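Local coordinates for protein beta-lactamase II (Erythrobacter litoralis, PDB 6V72) that probably hydrolyses beta-lactams to substituted beta-amino acids, as a zinc-dependent class B metallo-beta-lactamase, at residues Cys184-Gly189 with Ile222-Ser227; Ala204-Val209 with Asp240-Leu245. All coordinates share one frame; numbering follows the deposited sequence. Where two conformers were deposited one is given.

Contact 1: residues Cys184-Gly189 with Ile222-Ser227; sequences CMIKAG and IAMSHS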
loop_
_atom_site.group_PDB
_atom_site.type_symbol
_atom_site.label_atom_id
_atom_site.label_comp_id
_atom_site.label_asym_id
_atom_site.label_seq_id
_atom_site.Cartn_x
_atom_site.Cartn_y
_atom_site.Cartn_z
ATOM N N CYS A 184 -9.063 2.242 -10.683
ATOM C CA CYS A 184 -8.210 2.045 -9.521
ATOM C C CYS A 184 -6.921 2.836 -9.592
ATOM O O CYS A 184 -6.141 2.798 -8.637
ATOM C CB CYS A 184 -7.869 0.574 -9.336
ATOM S SG CYS A 184 -9.225 -0.427 -8.606
HETATM N N MSE A 185 -6.696 3.562 -10.673
HETATM C CA MSE A 185 -5.465 4.290 -10.840
HETATM C C MSE A 185 -5.470 5.610 -10.063
HETATM O O MSE A 185 -4.433 6.049 -9.566
HETATM C CB MSE A 185 -5.254 4.519 -12.322
HETATM C CG MSE A 185 -4.216 5.502 -12.700
HETATM SE SE MSE A 185 -4.255 5.467 -14.640
HETATM C CE MSE A 185 -5.620 4.112 -14.956
ATOM N N ILE A 186 -6.648 6.231 -9.956
ATOM C CA ILE A 186 -6.799 7.545 -9.338
ATOM C C ILE A 186 -7.250 7.355 -7.902
ATOM O O ILE A 186 -8.167 6.556 -7.623
ATOM C CB ILE A 186 -7.795 8.416 -10.131
ATOM C CG1 ILE A 186 -7.288 8.621 -11.563
ATOM C CG2 ILE A 186 -8.027 9.783 -9.452
ATOM C CD1 ILE A 186 -5.981 9.435 -11.661
ATOM N N LYS A 187 -6.578 8.058 -6.991
ATOM C CA LYS A 187 -6.847 8.047 -5.563
ATOM C C LYS A 187 -7.329 9.417 -5.121
ATOM O O LYS A 187 -7.246 10.400 -5.863
ATOM C CB LYS A 187 -5.592 7.693 -4.763
ATOM C CG LYS A 187 -4.863 6.468 -5.196
ATOM C CD LYS A 187 -5.762 5.269 -5.353
ATOM C CE LYS A 187 -4.887 4.059 -5.517
ATOM N NZ LYS A 187 -5.626 2.889 -6.024
ATOM N N ALA A 188 -7.739 9.485 -3.858
ATOM C CA ALA A 188 -8.414 10.675 -3.358
ATOM C C ALA A 188 -7.449 11.851 -3.270
ATOM O O ALA A 188 -6.237 11.675 -3.139
ATOM C CB ALA A 188 -9.022 10.404 -1.982
ATOM N N GLY A 189 -8.014 13.061 -3.346
ATOM C CA GLY A 189 -7.239 14.290 -3.248
ATOM C C GLY A 189 -6.498 14.475 -1.945
ATOM O O GLY A 189 -5.592 15.319 -1.868
ATOM N N ILE A 222 -14.254 14.148 -10.971
ATOM C CA ILE A 222 -13.395 12.982 -11.093
ATOM C C ILE A 222 -13.921 11.901 -10.159
ATOM O O ILE A 222 -14.026 12.105 -8.946
ATOM C CB ILE A 222 -11.928 13.312 -10.787
ATOM C CG1 ILE A 222 -11.457 14.483 -11.651
ATOM C CG2 ILE A 222 -11.051 12.044 -10.985
ATOM C CD1 ILE A 222 -11.606 14.251 -13.155
ATOM N N ALA A 223 -14.270 10.760 -10.731
ATOM C CA ALA A 223 -14.761 9.599 -10.013
ATOM C C ALA A 223 -13.700 8.509 -10.055
ATOM O O ALA A 223 -12.854 8.497 -10.946
ATOM C CB ALA A 223 -16.046 9.102 -10.663
HETATM N N MSE A 224 -13.746 7.601 -9.079
HETATM C CA MSE A 224 -12.722 6.558 -8.985
HETATM C C MSE A 224 -13.217 5.347 -8.218
HETATM O O MSE A 224 -14.310 5.393 -7.651
HETATM C CB MSE A 224 -11.437 7.115 -8.355
HETATM C CG MSE A 224 -11.569 7.457 -6.870
HETATM SE SE MSE A 224 -10.506 9.028 -6.413
HETATM C CE MSE A 224 -11.821 10.365 -6.997
ATOM N N SER A 225 -12.426 4.264 -8.200
ATOM C CA SER A 225 -12.954 2.979 -7.738
ATOM C C SER A 225 -13.175 2.929 -6.234
ATOM O O SER A 225 -14.121 2.280 -5.783
ATOM C CB SER A 225 -12.042 1.830 -8.155
ATOM O OG SER A 225 -12.128 1.611 -9.559
ATOM N N HIS A 226 -12.345 3.595 -5.431
ATOM C CA HIS A 226 -12.418 3.316 -4.000
ATOM C C HIS A 226 -12.546 4.564 -3.136
ATOM O O HIS A 226 -12.296 4.505 -1.922
ATOM C CB HIS A 226 -11.221 2.462 -3.592
ATOM C CG HIS A 226 -11.211 1.130 -4.266
ATOM N ND1 HIS A 226 -12.194 0.187 -4.047
ATOM C CD2 HIS A 226 -10.377 0.598 -5.187
ATOM C CE1 HIS A 226 -11.944 -0.884 -4.782
ATOM N NE2 HIS A 226 -10.848 -0.658 -5.484
ATOM N N SER A 227 -12.929 5.690 -3.724
ATOM C CA SER A 227 -13.173 6.929 -3.008
ATOM C C SER A 227 -14.337 7.641 -3.681
ATOM O O SER A 227 -14.611 7.407 -4.858
ATOM C CB SER A 227 -11.931 7.836 -3.000
ATOM O OG SER A 227 -10.877 7.258 -2.259
HETATM O O HOH W 1 -9.609 4.667 -6.189
#
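Cys-184 SG lies 3.5 Å from His-226 NE2, bringing together two ligands of one zinc site of the metallo-beta-lactamase fold. Asp-100 completes that trio in zinc-bound structures of this protein, but no zinc is bound here. A cysteine sulfur and an imidazole nitrogen suit zinc, and both sit on loops just beyond strand ends. The sulfur approaches the ring obliquely, while Ser-225 CB lies over one face, 3.6 Å above the ring plane and offset toward its rim. On the far side of the imidazole, ND1 is hydrogen-bonded to Pro-50 O, which helps fix the ring's rotation and is consistent with NE2 being the metal-binding nitrogen. A water bridges the loops, donating to Ile-186 O (2.8 Å) and accepting from His-226 N (3.0 Å). Met-224, a selenomethionine, has CG between its backbone N and carbonyl carbon (chi1 69°), and bends at its next two torsions so that SE lies 3.5 Å from Lys-187 C; the flexible, unbranched chain can follow such a backbone. Ile-186 CG2, on a stiff branched side chain, meets that SE and Ile-222 CG2. Lys-187 turns back along its own loop, its NZ donating to Cys-184 O at 2.7 Å, with a C=O...N angle of 152°.

Contact 2: residues Ala204-Val209 with Asp240-Leu245; sequences AYAQSV and DLAEEL. With CA (calcium ion), chain B.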
loop_
_atom_site.group_PDB
_atom_site.type_symbol
_atom_site.label_atom_id
_atom_site.label_comp_id
_atom_site.label_asym_id
_atom_site.label_seq_id
_atom_site.Cartn_x
_atom_site.Cartn_y
_atom_site.Cartn_z
ATOM N N ALA A 204 5.952 3.727 -14.793
ATOM C CA ALA A 204 5.079 4.378 -15.758
ATOM C C ALA A 204 3.943 5.142 -15.107
ATOM O O ALA A 204 3.319 5.973 -15.778
ATOM C CB ALA A 204 4.484 3.351 -16.731
ATOM N N TYR A 205 3.708 4.910 -13.809
ATOM C CA TYR A 205 2.482 5.375 -13.159
ATOM C C TYR A 205 2.289 6.877 -13.338
ATOM O O TYR A 205 1.205 7.335 -13.728
ATOM C CB TYR A 205 2.522 4.993 -11.676
ATOM C CG TYR A 205 1.187 4.855 -10.966
ATOM C CD1 TYR A 205 0.231 5.865 -10.999
ATOM C CD2 TYR A 205 0.914 3.718 -10.215
ATOM C CE1 TYR A 205 -0.961 5.739 -10.313
ATOM C CE2 TYR A 205 -0.271 3.568 -9.545
ATOM C CZ TYR A 205 -1.215 4.570 -9.603
ATOM O OH TYR A 205 -2.402 4.391 -8.909
ATOM N N ALA A 206 3.325 7.670 -13.070
ATOM C CA ALA A 206 3.135 9.113 -13.131
ATOM C C ALA A 206 2.780 9.584 -14.542
ATOM O O ALA A 206 1.877 10.412 -14.714
ATOM C CB ALA A 206 4.399 9.826 -12.632
ATOM N N GLN A 207 3.472 9.074 -15.567
ATOM C CA GLN A 207 3.133 9.495 -16.919
ATOM C C GLN A 207 1.737 9.027 -17.309
ATOM O O GLN A 207 1.020 9.738 -18.013
ATOM C CB GLN A 207 4.159 8.978 -17.928
ATOM C CG GLN A 207 3.923 9.504 -19.338
ATOM C CD GLN A 207 3.947 11.034 -19.400
ATOM O OE1 GLN A 207 4.821 11.698 -18.803
ATOM N NE2 GLN A 207 2.995 11.599 -20.116
ATOM N N SER A 208 1.333 7.834 -16.869
ATOM C CA SER A 208 -0.025 7.391 -17.177
ATOM C C SER A 208 -1.058 8.300 -16.538
ATOM O O SER A 208 -2.097 8.591 -17.142
ATOM C CB SER A 208 -0.222 5.940 -16.739
ATOM O OG SER A 208 0.747 5.099 -17.382
ATOM N N VAL A 209 -0.793 8.787 -15.327
ATOM C CA VAL A 209 -1.723 9.746 -14.737
ATOM C C VAL A 209 -1.739 11.042 -15.549
ATOM O O VAL A 209 -2.802 11.620 -15.790
ATOM C CB VAL A 209 -1.372 10.000 -13.256
ATOM C CG1 VAL A 209 -2.239 11.120 -12.663
ATOM C CG2 VAL A 209 -1.575 8.739 -12.447
ATOM N N ASP A 240 1.257 13.455 -7.801
ATOM C CA ASP A 240 2.343 13.731 -6.863
ATOM C C ASP A 240 2.841 12.442 -6.213
ATOM O O ASP A 240 4.055 12.227 -6.073
ATOM C CB ASP A 240 1.877 14.701 -5.780
ATOM C CG ASP A 240 2.223 16.169 -6.077
ATOM O OD1 ASP A 240 3.207 16.448 -6.813
ATOM O OD2 ASP A 240 1.517 17.047 -5.535
ATOM N N LEU A 241 1.919 11.577 -5.785
ATOM C CA LEU A 241 2.338 10.320 -5.171
ATOM C C LEU A 241 3.090 9.450 -6.170
ATOM O O LEU A 241 4.099 8.819 -5.825
ATOM C CB LEU A 241 1.125 9.559 -4.628
ATOM C CG LEU A 241 0.425 10.207 -3.443
ATOM C CD1 LEU A 241 -0.897 9.486 -3.173
ATOM C CD2 LEU A 241 1.344 10.167 -2.209
ATOM N N ALA A 242 2.596 9.392 -7.410
ATOM C CA ALA A 242 3.231 8.558 -8.427
ATOM C C ALA A 242 4.624 9.065 -8.779
ATOM O O ALA A 242 5.508 8.261 -9.115
ATOM C CB ALA A 242 2.343 8.499 -9.676
ATOM N N GLU A 243 4.844 10.384 -8.701
ATOM C CA GLU A 243 6.166 10.933 -9.000
ATOM C C GLU A 243 7.207 10.545 -7.964
ATOM O O GLU A 243 8.407 10.649 -8.246
ATOM C CB GLU A 243 6.094 12.457 -9.107
ATOM C CG GLU A 243 5.396 12.926 -10.374
ATOM C CD GLU A 243 5.003 14.417 -10.364
ATOM O OE1 GLU A 243 4.848 15.029 -9.266
ATOM O OE2 GLU A 243 4.836 14.975 -11.475
ATOM N N GLU A 244 6.788 10.081 -6.788
ATOM C CA GLU A 244 7.718 9.668 -5.740
ATOM C C GLU A 244 8.070 8.187 -5.788
ATOM O O GLU A 244 8.873 7.729 -4.959
ATOM C CB GLU A 244 7.152 10.010 -4.359
ATOM C CG GLU A 244 6.884 11.500 -4.148
ATOM C CD GLU A 244 8.113 12.380 -4.400
ATOM O OE1 GLU A 244 9.212 12.061 -3.891
ATOM O OE2 GLU A 244 7.974 13.406 -5.105
ATOM N N LEU A 245 7.538 7.439 -6.751
ATOM C CA LEU A 245 7.760 5.988 -6.800
ATOM C C LEU A 245 9.165 5.651 -7.299
ATOM O O LEU A 245 9.770 6.432 -8.034
ATOM C CB LEU A 245 6.721 5.311 -7.691
ATOM C CG LEU A 245 5.294 5.351 -7.148
ATOM C CD1 LEU A 245 4.330 4.706 -8.144
ATOM C CD2 LEU A 245 5.235 4.630 -5.803
HETATM CA CA CA B . 5.448 16.354 -7.455
HETATM O O HOH W 2 5.840 6.854 -11.701
HETATM O O HOH W 3 5.636 14.387 -6.057
#
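With CG swung opposite its backbone N (chi1 -156°), Tyr-205 carries its ring past Ala-242 so that CD1 meets Ala-242 CB obliquely at 3.6 Å. Leu-245, its CG beside the backbone N (chi1 -67°), brings CD1 to 4.0 Å from Tyr-205 CB. Beside the tyrosine the helices meet through small residues: Ala-242 CB is 3.6 Å from Ala-206 CA, and the small alanine side chains let the backbones approach closely, Ala-206 CA and Ala-242 CA being 4.7 Å apart. A water fits beside this pair, accepting from Ala-206 N and lying 3.0 Å from Ala-242 O, so polar groups at the start of one helix and near the end of the other share a neighbour. Glu-243 lays its CG along Ala-206 CB, then runs extended to its carboxylate. There OE1 binds a calcium ion at 2.3 Å, while OE2 forms a salt bridge with Arg-210 of helix 205-215. Asp-240 OD1, one helical turn earlier, also binds the calcium at 2.3 Å. A water is a third ligand, and donates to Asp-240 O and Glu-244 OE2; hard carboxylate oxygens suit calcium. The arrangement is a close alanine-to-alanine helix contact on the outer layer of the alpha-beta/beta-alpha sandwich, with a surface calcium site at the C-terminal end of helix 233-243.

How the contacts relate
From the N terminus, the chain leaves strand 179-181 and enters the zinc-ligand loop 184-189, then reaches helix 205-215, strand 221-223 and finally helix 233-243. Contact 1 closes the loop from 184-189 to 222-227, and contact 2 the one from 204-209 to 240-245. The second begins inside the first and ends beyond it, so the two cross rather than nest. Contact 1 ties the metal loops at the edge of the four-stranded sheet; contact 2 pins together the two C-terminal helices. Their centres lie about 14 Å apart, and Tyr-205 OH joins them through a probable hydrogen bond to Met-185 O, linking helix 205-215 to the loop that carries Cys-184.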